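Side-chain contacts in acetyltransferase, GNAT family (Colwellia psychrerythraea, PDB 3IWG), which probably transfers acyl groups, most likely from acetyl-coenzyme A, as an acyltransferase built from GNAT-family domains: residues Met212-Ser217 against Gly222-Val227; Val227-Thr232 against Ala258-Thr263; Cys244-Glu247 against Ala252-Lys255; Thr156-Asn161 against Gln167-Tyr172; Cys59-Gly64 against Gly99-Thr104. All blocks are in the same frame, centred on the assembly; numbering follows the deposited sequence.

How the interactions relate
Interactions 1, 2 and 3 lie in one GNAT family region, interaction 3 nested inside the loop that interaction 2 closes. Interactions 1 and 2 share Val227 on helix 223-237, and their centres lie 12 Å apart. Interactions 2 and 3 both use helix 251-259, meeting where Phe262 packs on Cys244, with centres 11 Å apart. Interaction 1 carries the sulfate in the loop that probably receives the coenzyme A pyrophosphate. Interaction 4 packs behind it, with centres 17 Å apart: Asn161 OD1 probably accepts a hydrogen bond from Gln216 N, and Phe157 and Ala158 touch the same strand end. Interaction 5 belongs to the other family region, its centre 31 Å from that of interaction 1.

Interaction 1: Met212-Ser217 against Gly222-Val227; sequences MIVAQS and GIAKKV. With SO4 (sulfate ion), chain C.
Apolar packing of Met212 and Val214, at the end of strand 207-214, against the first turns of helix 223-237 makes this contact, and a sulfate ion sits at its edge. The short strand and helix axes approach to 8.6 Å and run nearly antiparallel, at 150°. Val214 faces the helix with both branches. CG2, anti to the carbonyl carbon, presses on the methyl of Ala224, with Val214 CG2 to Ala224 CB at 3.6 Å; CG1 looks toward the beta carbon of Ile223. Two residues back, the selenomethionine Met212 meets the next turn: its CB lies 3.9 Å from Val227 CG1, the two side chains meeting at a slant. Its chain then bends, carrying the selenium to 4.4 Å from Ala224 CB. The first torsion, -1°, nearly eclipses CG with the backbone N, a setting that is strained if modelled correctly. This is the strand-loop-helix of GNAT motif A, whose signature Q/R-x-x-G-x-G/A reads here from Arg219 through Gly222 to Ala224, with Gly222 as the N-cap of the helix. The sulfate, probably from the crystallisation liquor, lies where, by analogy with other GNAT enzymes, the pyrophosphate of acetyl-coenzyme A would probably bind. Ala224 N donates to its O3 at 3.0 Å, with an N-H...O angle of 157°, while Arg219 NH1 and Gly220 N bond to the same ion. Val214 CG2 stands 3.6 Å from sulfate O3. The helix start, through its amides and dipole, would probably add to the pull on the anion. On the far side of the strand, Ile213 turns to Phe157 and Ala158 of helix 151-162.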
# COMPACT_ATOMS: atom_id res chain seq x y z
N MSE A 212 -0.91 -16.73 5.69
CA MSE A 212 -1.28 -17.48 4.51
C MSE A 212 -2.78 -17.36 4.19
O MSE A 212 -3.60 -17.11 5.08
CB MSE A 212 -0.99 -18.98 4.60
CG MSE A 212 -0.36 -19.50 5.85
SE MSE A 212 -1.60 -19.93 7.25
CE MSE A 212 -1.67 -18.33 8.29
N ILE A 213 -3.08 -17.55 2.91
CA ILE A 213 -4.43 -17.74 2.44
C ILE A 213 -4.48 -18.96 1.53
O ILE A 213 -3.75 -19.03 0.54
CB ILE A 213 -4.92 -16.52 1.58
CG1 ILE A 213 -4.80 -15.18 2.32
CG2 ILE A 213 -6.33 -16.77 1.12
CD1 ILE A 213 -5.05 -13.87 1.33
N VAL A 214 -5.35 -19.89 1.86
CA VAL A 214 -5.55 -21.08 1.04
C VAL A 214 -6.75 -20.85 0.21
O VAL A 214 -7.72 -20.33 0.72
CB VAL A 214 -5.79 -22.35 1.89
CG1 VAL A 214 -6.16 -23.55 0.99
CG2 VAL A 214 -4.61 -22.64 2.72
N ALA A 215 -6.70 -21.22 -1.05
CA ALA A 215 -7.88 -21.07 -1.92
C ALA A 215 -9.06 -21.79 -1.27
O ALA A 215 -8.94 -22.93 -0.81
CB ALA A 215 -7.65 -21.62 -3.31
N GLN A 216 -10.18 -21.09 -1.24
CA GLN A 216 -11.41 -21.64 -0.65
C GLN A 216 -11.87 -22.88 -1.40
O GLN A 216 -12.62 -23.66 -0.86
CB GLN A 216 -12.52 -20.57 -0.64
CG GLN A 216 -13.68 -20.82 0.33
CD GLN A 216 -13.24 -21.40 1.74
OE1 GLN A 216 -12.29 -20.91 2.38
NE2 GLN A 216 -13.95 -22.48 2.18
N SER A 217 -11.41 -23.06 -2.63
CA SER A 217 -11.68 -24.28 -3.41
C SER A 217 -10.82 -25.51 -3.04
O SER A 217 -10.98 -26.57 -3.63
CB SER A 217 -11.48 -23.98 -4.90
OG SER A 217 -10.19 -23.50 -5.10
N GLY A 222 -4.64 -30.01 3.25
CA GLY A 222 -3.35 -29.93 3.91
C GLY A 222 -2.47 -28.81 3.45
O GLY A 222 -1.32 -28.71 3.85
N ILE A 223 -3.02 -27.90 2.66
CA ILE A 223 -2.19 -26.94 1.97
C ILE A 223 -1.63 -25.95 2.95
O ILE A 223 -0.44 -25.64 2.85
CB ILE A 223 -2.94 -26.25 0.87
CG1 ILE A 223 -3.34 -27.29 -0.19
CG2 ILE A 223 -2.09 -25.11 0.26
CD1 ILE A 223 -3.91 -26.72 -1.51
N ALA A 224 -2.41 -25.48 3.93
CA ALA A 224 -1.89 -24.40 4.80
C ALA A 224 -0.68 -24.92 5.58
O ALA A 224 0.31 -24.22 5.73
CB ALA A 224 -2.95 -23.86 5.73
N LYS A 225 -0.74 -26.16 6.06
CA LYS A 225 0.40 -26.69 6.78
C LYS A 225 1.66 -26.58 5.93
O LYS A 225 2.71 -26.14 6.42
CB LYS A 225 0.19 -28.12 7.18
CG LYS A 225 1.35 -28.72 7.94
CD LYS A 225 1.00 -30.15 8.38
CE LYS A 225 2.17 -30.84 9.17
NZ LYS A 225 3.07 -31.74 8.38
N LYS A 226 1.55 -26.98 4.67
CA LYS A 226 2.70 -27.02 3.81
C LYS A 226 3.26 -25.64 3.53
O LYS A 226 4.48 -25.48 3.37
CB LYS A 226 2.33 -27.71 2.52
CG LYS A 226 1.92 -29.16 2.70
CD LYS A 226 2.29 -29.98 1.49
CE LYS A 226 1.13 -30.50 0.64
NZ LYS A 226 1.02 -31.96 0.86
N VAL A 227 2.36 -24.66 3.49
CA VAL A 227 2.73 -23.28 3.17
C VAL A 227 3.51 -22.73 4.34
O VAL A 227 4.59 -22.18 4.18
CB VAL A 227 1.49 -22.40 2.86
CG1 VAL A 227 1.86 -20.96 2.75
CG2 VAL A 227 0.85 -22.85 1.58
S SO4 C . -6.42 -25.79 5.22
O1 SO4 C . -7.64 -26.10 4.47
O2 SO4 C . -6.52 -24.50 5.91
O3 SO4 C . -5.35 -25.83 4.26
O4 SO4 C . -6.15 -26.76 6.31

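Interaction 2: Val227-Thr232 against Ala258-Thr263; sequences VLTFLT and AHAGFT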
# COMPACT_ATOMS: atom_id res chain seq x y z
N VAL A 227 2.36 -24.66 3.49
CA VAL A 227 2.73 -23.28 3.17
C VAL A 227 3.51 -22.73 4.34
O VAL A 227 4.59 -22.18 4.18
CB VAL A 227 1.49 -22.40 2.86
CG1 VAL A 227 1.86 -20.96 2.75
CG2 VAL A 227 0.85 -22.85 1.58
N LEU A 228 2.97 -22.94 5.53
CA LEU A 228 3.63 -22.52 6.75
C LEU A 228 5.03 -23.17 6.85
O LEU A 228 6.00 -22.51 7.19
CB LEU A 228 2.76 -22.87 7.94
CG LEU A 228 1.60 -21.91 8.14
CD1 LEU A 228 0.66 -22.46 9.20
CD2 LEU A 228 2.16 -20.58 8.62
N THR A 229 5.14 -24.45 6.49
CA THR A 229 6.41 -25.13 6.56
C THR A 229 7.42 -24.49 5.61
O THR A 229 8.55 -24.26 5.99
CB THR A 229 6.28 -26.63 6.27
OG1 THR A 229 5.35 -27.19 7.21
CG2 THR A 229 7.62 -27.34 6.40
N PHE A 230 7.00 -24.16 4.39
CA PHE A 230 7.89 -23.47 3.46
C PHE A 230 8.34 -22.13 4.02
O PHE A 230 9.51 -21.79 3.99
CB PHE A 230 7.17 -23.20 2.14
CG PHE A 230 7.97 -22.45 1.14
CD1 PHE A 230 7.97 -21.08 1.14
CD2 PHE A 230 8.71 -23.11 0.18
CE1 PHE A 230 8.71 -20.37 0.22
CE2 PHE A 230 9.45 -22.40 -0.76
CZ PHE A 230 9.44 -21.04 -0.75
N LEU A 231 7.37 -21.38 4.49
CA LEU A 231 7.57 -20.04 4.90
C LEU A 231 8.53 -20.01 6.10
O LEU A 231 9.38 -19.10 6.19
CB LEU A 231 6.23 -19.40 5.26
CG LEU A 231 5.28 -18.96 4.13
CD1 LEU A 231 4.02 -18.46 4.75
CD2 LEU A 231 5.89 -17.89 3.22
N THR A 232 8.40 -21.00 6.99
CA THR A 232 9.32 -21.17 8.14
C THR A 232 10.74 -21.45 7.68
O THR A 232 11.70 -20.87 8.21
CB THR A 232 8.89 -22.34 9.12
OG1 THR A 232 7.57 -22.11 9.61
CG2 THR A 232 9.84 -22.41 10.34
N ALA A 258 -0.60 -25.44 14.37
CA ALA A 258 -0.06 -26.30 15.42
C ALA A 258 0.54 -27.53 14.74
O ALA A 258 1.53 -28.07 15.22
CB ALA A 258 -1.11 -26.66 16.40
N HIS A 259 -0.02 -27.95 13.60
CA HIS A 259 0.58 -29.05 12.85
C HIS A 259 1.92 -28.65 12.23
O HIS A 259 2.77 -29.49 12.01
CB HIS A 259 -0.32 -29.54 11.72
CG HIS A 259 -1.57 -30.23 12.18
ND1 HIS A 259 -1.66 -30.87 13.41
CD2 HIS A 259 -2.75 -30.44 11.54
CE1 HIS A 259 -2.86 -31.41 13.52
NE2 HIS A 259 -3.54 -31.16 12.41
N ALA A 260 2.09 -27.36 11.93
CA ALA A 260 3.33 -26.90 11.32
C ALA A 260 4.43 -26.73 12.39
O ALA A 260 5.46 -26.14 12.10
CB ALA A 260 3.10 -25.58 10.55
N GLY A 261 4.21 -27.23 13.61
CA GLY A 261 5.22 -27.20 14.69
C GLY A 261 5.25 -25.92 15.53
O GLY A 261 6.25 -25.62 16.21
N PHE A 262 4.16 -25.17 15.52
CA PHE A 262 4.07 -23.96 16.34
C PHE A 262 3.32 -24.20 17.63
O PHE A 262 2.35 -24.94 17.63
CB PHE A 262 3.31 -22.86 15.59
CG PHE A 262 4.08 -22.23 14.46
CD1 PHE A 262 4.21 -22.87 13.25
CD2 PHE A 262 4.63 -20.98 14.61
CE1 PHE A 262 4.90 -22.26 12.18
CE2 PHE A 262 5.30 -20.36 13.58
CZ PHE A 262 5.45 -21.01 12.36
N THR A 263 3.70 -23.52 18.70
CA THR A 263 2.94 -23.52 19.95
C THR A 263 2.54 -22.12 20.37
O THR A 263 3.11 -21.16 19.88
CB THR A 263 3.71 -24.12 21.10
OG1 THR A 263 4.91 -23.37 21.30
CG2 THR A 263 4.04 -25.61 20.82
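Leu228 meets Ala260 at the very start of its side chain: Leu228 CB lies 3.8 Å from Ala260 CB. From there CG turns to the side of the backbone N (chi1 -78°) and packs against Met212 of strand 207-214. CD1 swings back to the methyl of Ala260, with Leu228 CD1 at 4.2 Å from Ala260 CB, and the side chain also touches Ile257 of helix 251-259. The methyl of Ala260 thus touches both the base and one branch of the leucine, and it also lies at the edge of the Phe262 ring, in the ring plane. One turn further on, Thr232 brings its hydroxyl to that ring, OG1 standing 3.6 Å from Phe262 CZ in an oblique approach. Thr232 OG1 also donates to Leu228 O at 2.9 Å, coming from above the carbonyl plane. That oxygen takes the helical bond from Thr232 N as well. The hydroxyl is thus already bonded within its own helix, and its meeting with the ring is a van der Waals contact. Phe262 in turn stacks edge-to-face with His129. Helix 223-237 here packs against the turn from helix 251-259 into strand 262-273, consistent with the C-terminal part of a GNAT fold.

Interaction 3: Cys244-Glu247 against Ala252-Lys255; sequences CSTE and AAQK
Thr246 and Gln254 cross at about a right angle, the methyl of the threonine lying against the stem of the glutamine: Thr246 CG2 to Gln254 CG is 3.7 Å. With OG1 anti to the backbone N (chi1 -169°), CG2 is left in the crowded position between N and the carbonyl carbon. The side chain points at the helix, and both branches touch it: Thr246 OG1 rests 3.4 Å from Ala253 CB. Beyond CG the glutamine is extended and runs past the threonine to the end of the strand, where Gln254 NE2 donates to Glu247 O at 3.0 Å, with an N-H...O angle of 144°. The donor approaches in the carbonyl plane, on a lone pair, and the acceptor lies close to the plane of the glutamine amide. NE2 also bonds to Ser248 O, and this double hold fixes the rotation of the amide. The Glu247 side chain starts off away from the helix; its carboxylate is met by Asn250, whose OD1 also bonds to Ala253 N. Strand 241-247 lies between strands 117-129 and 207-214; Tyr127 touches both Thr246 and Gln254, Leu125 touches Gln254, and Ile257 of helix 251-259 packs on Thr246 and Cys244.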
# COMPACT_ATOMS: atom_id res chain seq x y z
N CYS A 244 3.51 -16.43 14.29
CA CYS A 244 2.32 -16.04 13.58
C CYS A 244 1.18 -15.88 14.53
O CYS A 244 1.29 -16.24 15.70
CB CYS A 244 1.97 -17.05 12.46
SG CYS A 244 1.60 -18.64 13.00
N SER A 245 0.07 -15.32 14.02
CA SER A 245 -1.15 -15.25 14.82
C SER A 245 -2.39 -15.56 14.02
O SER A 245 -2.36 -15.54 12.82
CB SER A 245 -1.31 -13.89 15.45
OG SER A 245 -1.45 -12.92 14.45
N THR A 246 -3.47 -15.91 14.69
CA THR A 246 -4.74 -16.04 14.02
C THR A 246 -5.86 -15.75 14.99
O THR A 246 -5.63 -15.69 16.17
CB THR A 246 -4.90 -17.42 13.40
OG1 THR A 246 -6.04 -17.39 12.55
CG2 THR A 246 -5.06 -18.51 14.46
N GLU A 247 -7.07 -15.59 14.46
CA GLU A 247 -8.23 -15.26 15.27
C GLU A 247 -8.68 -16.47 16.08
O GLU A 247 -8.51 -17.62 15.65
CB GLU A 247 -9.41 -14.78 14.41
CG GLU A 247 -9.16 -13.58 13.50
CD GLU A 247 -8.34 -13.93 12.20
OE1 GLU A 247 -8.24 -15.11 11.76
OE2 GLU A 247 -7.74 -12.98 11.64
N ALA A 252 -9.52 -23.81 11.55
CA ALA A 252 -8.67 -24.42 10.53
C ALA A 252 -7.23 -23.87 10.63
O ALA A 252 -6.25 -24.64 10.57
CB ALA A 252 -9.24 -24.22 9.16
N ALA A 253 -7.11 -22.57 10.85
CA ALA A 253 -5.81 -21.95 10.95
C ALA A 253 -5.05 -22.50 12.13
O ALA A 253 -3.86 -22.79 12.02
CB ALA A 253 -5.91 -20.40 11.06
N GLN A 254 -5.73 -22.61 13.27
CA GLN A 254 -5.09 -23.02 14.51
C GLN A 254 -4.58 -24.43 14.33
O GLN A 254 -3.44 -24.76 14.71
CB GLN A 254 -6.06 -22.95 15.69
CG GLN A 254 -6.43 -21.49 16.07
CD GLN A 254 -7.62 -21.41 17.05
OE1 GLN A 254 -7.78 -22.27 17.92
NE2 GLN A 254 -8.41 -20.36 16.93
N LYS A 255 -5.41 -25.26 13.71
CA LYS A 255 -5.05 -26.64 13.45
C LYS A 255 -3.78 -26.65 12.56
O LYS A 255 -2.83 -27.30 12.92
CB LYS A 255 -6.26 -27.39 12.83
CG LYS A 255 -6.16 -28.89 12.66
CD LYS A 255 -7.25 -29.45 11.66
CE LYS A 255 -7.76 -30.88 12.00
NZ LYS A 255 -6.89 -32.07 11.61

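Interaction 4: Thr156-Asn161 against Gln167-Tyr172; sequences TFAAAN and QWLTQY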
# COMPACT_ATOMS: atom_id res chain seq x y z
N THR A 156 -6.65 -10.38 -6.82
CA THR A 156 -7.86 -11.11 -7.12
C THR A 156 -8.02 -12.35 -6.23
O THR A 156 -9.10 -12.61 -5.68
CB THR A 156 -7.81 -11.59 -8.57
OG1 THR A 156 -7.73 -10.44 -9.41
CG2 THR A 156 -9.04 -12.39 -8.90
N PHE A 157 -6.94 -13.12 -6.09
CA PHE A 157 -6.99 -14.28 -5.19
C PHE A 157 -7.39 -13.88 -3.72
O PHE A 157 -8.32 -14.45 -3.14
CB PHE A 157 -5.64 -15.02 -5.24
CG PHE A 157 -5.58 -16.21 -4.34
CD1 PHE A 157 -4.98 -16.12 -3.11
CD2 PHE A 157 -6.15 -17.42 -4.74
CE1 PHE A 157 -4.93 -17.19 -2.28
CE2 PHE A 157 -6.10 -18.50 -3.93
CZ PHE A 157 -5.50 -18.39 -2.67
N ALA A 158 -6.76 -12.85 -3.17
CA ALA A 158 -7.08 -12.47 -1.81
C ALA A 158 -8.47 -11.86 -1.72
O ALA A 158 -9.20 -12.15 -0.78
CB ALA A 158 -6.04 -11.52 -1.24
N ALA A 159 -8.84 -11.03 -2.69
CA ALA A 159 -10.15 -10.38 -2.64
C ALA A 159 -11.25 -11.45 -2.63
O ALA A 159 -12.19 -11.39 -1.81
CB ALA A 159 -10.35 -9.41 -3.86
N ALA A 160 -11.12 -12.43 -3.52
CA ALA A 160 -12.08 -13.54 -3.61
C ALA A 160 -12.09 -14.38 -2.35
O ALA A 160 -13.15 -14.87 -1.95
CB ALA A 160 -11.77 -14.42 -4.85
N ASN A 161 -10.95 -14.56 -1.69
CA ASN A 161 -10.91 -15.48 -0.53
C ASN A 161 -11.08 -14.83 0.80
O ASN A 161 -11.63 -15.43 1.67
CB ASN A 161 -9.63 -16.32 -0.51
CG ASN A 161 -9.67 -17.39 -1.53
OD1 ASN A 161 -10.42 -18.36 -1.39
ND2 ASN A 161 -8.91 -17.24 -2.60
N GLN A 167 -8.37 -2.14 -3.84
CA GLN A 167 -7.49 -0.98 -3.83
C GLN A 167 -6.43 -1.16 -2.72
O GLN A 167 -5.23 -1.02 -2.92
CB GLN A 167 -8.29 0.32 -3.58
CG GLN A 167 -9.29 0.72 -4.67
CD GLN A 167 -8.63 1.38 -5.85
OE1 GLN A 167 -7.56 0.94 -6.33
NE2 GLN A 167 -9.24 2.47 -6.33
N TRP A 168 -6.91 -1.48 -1.54
CA TRP A 168 -6.04 -1.76 -0.39
C TRP A 168 -5.03 -2.90 -0.63
O TRP A 168 -3.81 -2.73 -0.45
CB TRP A 168 -6.91 -2.08 0.80
CG TRP A 168 -6.14 -2.08 2.04
CD1 TRP A 168 -5.88 -1.00 2.81
CD2 TRP A 168 -5.50 -3.20 2.65
NE1 TRP A 168 -5.14 -1.38 3.89
CE2 TRP A 168 -4.87 -2.71 3.80
CE3 TRP A 168 -5.38 -4.55 2.33
CZ2 TRP A 168 -4.14 -3.53 4.64
CZ3 TRP A 168 -4.67 -5.35 3.13
CH2 TRP A 168 -4.07 -4.86 4.30
N LEU A 169 -5.54 -4.05 -1.07
CA LEU A 169 -4.70 -5.20 -1.44
C LEU A 169 -3.65 -4.84 -2.46
O LEU A 169 -2.50 -5.32 -2.39
CB LEU A 169 -5.56 -6.32 -1.96
CG LEU A 169 -6.01 -7.50 -1.13
CD1 LEU A 169 -5.43 -7.65 0.28
CD2 LEU A 169 -7.53 -7.62 -1.15
N THR A 170 -4.00 -3.97 -3.41
CA THR A 170 -3.04 -3.59 -4.43
C THR A 170 -1.85 -2.89 -3.80
O THR A 170 -0.68 -3.14 -4.17
CB THR A 170 -3.71 -2.68 -5.51
OG1 THR A 170 -4.85 -3.35 -6.05
CG2 THR A 170 -2.73 -2.34 -6.65
N GLN A 171 -2.10 -2.06 -2.80
CA GLN A 171 -0.97 -1.39 -2.13
C GLN A 171 -0.25 -2.32 -1.19
O GLN A 171 0.96 -2.37 -1.16
CB GLN A 171 -1.42 -0.13 -1.37
CG GLN A 171 -1.96 1.03 -2.29
CD GLN A 171 -0.96 1.51 -3.34
OE1 GLN A 171 0.22 1.75 -3.06
NE2 GLN A 171 -1.45 1.69 -4.55
N TYR A 172 -0.99 -3.07 -0.41
CA TYR A 172 -0.37 -3.94 0.61
C TYR A 172 0.52 -5.00 -0.04
O TYR A 172 1.69 -5.17 0.32
CB TYR A 172 -1.45 -4.61 1.39
CG TYR A 172 -0.97 -5.59 2.39
CD1 TYR A 172 -0.60 -5.18 3.67
CD2 TYR A 172 -0.93 -6.94 2.09
CE1 TYR A 172 -0.14 -6.12 4.59
CE2 TYR A 172 -0.46 -7.87 2.98
CZ TYR A 172 -0.07 -7.46 4.22
OH TYR A 172 0.35 -8.38 5.12
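Leu169 makes this helix-helix contact almost single-handed, packing against Ala158 and Ala159 of the preceding helix. Taken in order, Gln167 and Trp168 come first; both reach the second subunit, Gln167 meeting Trp168 and Trp168 meeting Gln171 of that other copy. The indole also packs within its own helix: Tyr172 CB lies over one face, and Leu169 CD1 sits at the edge of the ring, in its plane. Leu169 follows, pointing at the first helix. Its CG lies 4.0 Å from Ala158 CB, and the CD2 branch passes on to the backbone, 4.0 Å from Ala159 N and 4.3 Å from Ala159 CB. Its torsions, chi1 -98° and chi2 -8°, are far from staggered, so the precise setting of the branches deserves caution. Thr170 turns to the first turn of helix 151-162, touching Leu151 and Val155, its hydroxyl bonded to Glu166 O. Gln171 packs against Gln171 of the second subunit. Tyr172 ends the series with its hydroxyl on Glu196. On the far flank of helix 151-162, Asn161 ND2 bonds back to Phe157 O at 2.9 Å, lying over a face of the Phe157 ring. No hydrogen bond crosses between the two segments. Two short alanines let the helices approach to a CA-CA distance of 7.6 Å, Ala159 to Leu169, and one leucine packs against them, so between these segments the contact is purely apolar.

Interaction 5: Cys59-Gly64 against Gly99-Thr104; sequences CVNDDG and GAFVST
Asn61 and Phe101 bring the side chains of this contact together, Asn61 ND2 standing 4.3 Å from Phe101 CE2 in an oblique approach to the ring. Asn61 has chi1 79° and chi2 near zero, which folds the amide back over its own turn and points the oxygen at the main chain. OD1 accepts a weak bond from Asp63 N, 3.0 Å from donor to Asn61 OD1, the pairing of an Asx turn, and a further one from Tyr65 N, its stronger partner. The oxygen is thus engaged by the turn and the residue after it, and the NH2 end is left facing the phenylalanine. Phe101 sets its ring to the side of its own backbone N (chi1 -64°), which carries the tip toward the turn. There the ring also meets Trp35 and Tyr65, so the asparagine approaches an aromatic cluster. The backbone of the turn, Asn61 to Gly64, is type I, closed by Gly64 N to Asn61 O at 3.1 Å, and Gly64 takes a positive phi to leave it. This is the hairpin between strands 53-60 and 65-71; the latter runs parallel beside strand 99-103, and the turn lies against the start of that strand. Gly64 O lies 3.6 Å from Gly99 N, while the real ladder is carried by neighbours, Gly64 with Lys98 and Gly99 with Leu66. Across the two segments no hydrogen bond is formed: the meeting of amide and ring is loose, and the side-chain polar bonding of Asn61 is directed to its own hairpin, which it probably stiffens.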
# COMPACT_ATOMS: atom_id res chain seq x y z
N CYS A 59 -2.13 4.71 23.31
CA CYS A 59 -2.87 5.00 22.06
C CYS A 59 -4.22 4.34 21.99
O CYS A 59 -4.44 3.20 22.49
CB CYS A 59 -2.01 4.70 20.82
SG CYS A 59 -1.65 3.02 20.56
N VAL A 60 -5.17 5.09 21.45
CA VAL A 60 -6.57 4.66 21.42
C VAL A 60 -6.99 4.64 19.96
O VAL A 60 -6.84 5.63 19.26
CB VAL A 60 -7.47 5.62 22.18
CG1 VAL A 60 -8.97 5.18 22.14
CG2 VAL A 60 -6.96 5.83 23.61
N ASN A 61 -7.50 3.51 19.51
CA ASN A 61 -7.98 3.41 18.16
C ASN A 61 -9.31 4.14 17.99
O ASN A 61 -9.87 4.72 18.93
CB ASN A 61 -8.01 1.93 17.67
CG ASN A 61 -9.21 1.12 18.17
OD1 ASN A 61 -10.12 1.61 18.85
ND2 ASN A 61 -9.20 -0.14 17.82
N ASP A 62 -9.80 4.08 16.77
CA ASP A 62 -11.05 4.73 16.38
C ASP A 62 -12.31 4.25 17.05
O ASP A 62 -13.27 4.99 17.17
CB ASP A 62 -11.23 4.57 14.86
CG ASP A 62 -10.66 5.72 14.11
OD1 ASP A 62 -10.13 6.65 14.81
OD2 ASP A 62 -10.78 5.73 12.84
N ASP A 63 -12.32 3.00 17.46
CA ASP A 63 -13.47 2.46 18.15
C ASP A 63 -13.47 2.80 19.61
O ASP A 63 -14.45 2.53 20.27
CB ASP A 63 -13.55 0.97 17.92
CG ASP A 63 -13.78 0.66 16.46
OD1 ASP A 63 -14.80 1.16 15.94
OD2 ASP A 63 -12.93 -0.01 15.81
N GLY A 64 -12.40 3.42 20.11
CA GLY A 64 -12.31 3.74 21.54
C GLY A 64 -11.57 2.71 22.38
O GLY A 64 -11.72 2.65 23.59
N GLY A 99 -12.53 0.28 26.13
CA GLY A 99 -11.85 -0.96 26.40
C GLY A 99 -10.42 -1.00 25.97
O GLY A 99 -9.79 0.01 25.68
N ALA A 100 -9.87 -2.20 25.95
CA ALA A 100 -8.48 -2.33 25.55
C ALA A 100 -8.25 -3.63 24.85
O ALA A 100 -8.98 -4.61 25.10
CB ALA A 100 -7.57 -2.22 26.74
N PHE A 101 -7.28 -3.61 23.95
CA PHE A 101 -6.68 -4.82 23.42
C PHE A 101 -5.27 -4.87 23.98
O PHE A 101 -4.52 -3.86 23.97
CB PHE A 101 -6.60 -4.83 21.88
CG PHE A 101 -7.97 -4.83 21.16
CD1 PHE A 101 -8.57 -6.03 20.79
CD2 PHE A 101 -8.60 -3.64 20.85
CE1 PHE A 101 -9.81 -6.07 20.11
CE2 PHE A 101 -9.83 -3.64 20.18
CZ PHE A 101 -10.45 -4.85 19.79
N VAL A 102 -4.90 -6.07 24.42
CA VAL A 102 -3.68 -6.31 25.12
C VAL A 102 -3.39 -7.79 25.05
O VAL A 102 -4.30 -8.60 25.03
CB VAL A 102 -3.82 -5.87 26.59
CG1 VAL A 102 -4.77 -6.78 27.30
CG2 VAL A 102 -2.48 -5.79 27.27
N SER A 103 -2.09 -8.13 24.94
CA SER A 103 -1.72 -9.53 25.01
C SER A 103 -1.19 -9.92 26.36
O SER A 103 -0.71 -9.09 27.14
CB SER A 103 -0.68 -9.91 23.96
OG SER A 103 0.60 -9.42 24.30
N THR A 104 -1.18 -11.22 26.55
CA THR A 104 -0.55 -11.83 27.68
C THR A 104 0.96 -11.65 27.76
O THR A 104 1.57 -12.12 28.73
CB THR A 104 -0.88 -13.31 27.68
OG1 THR A 104 -0.31 -13.92 26.51
CG2 THR A 104 -2.41 -13.49 27.69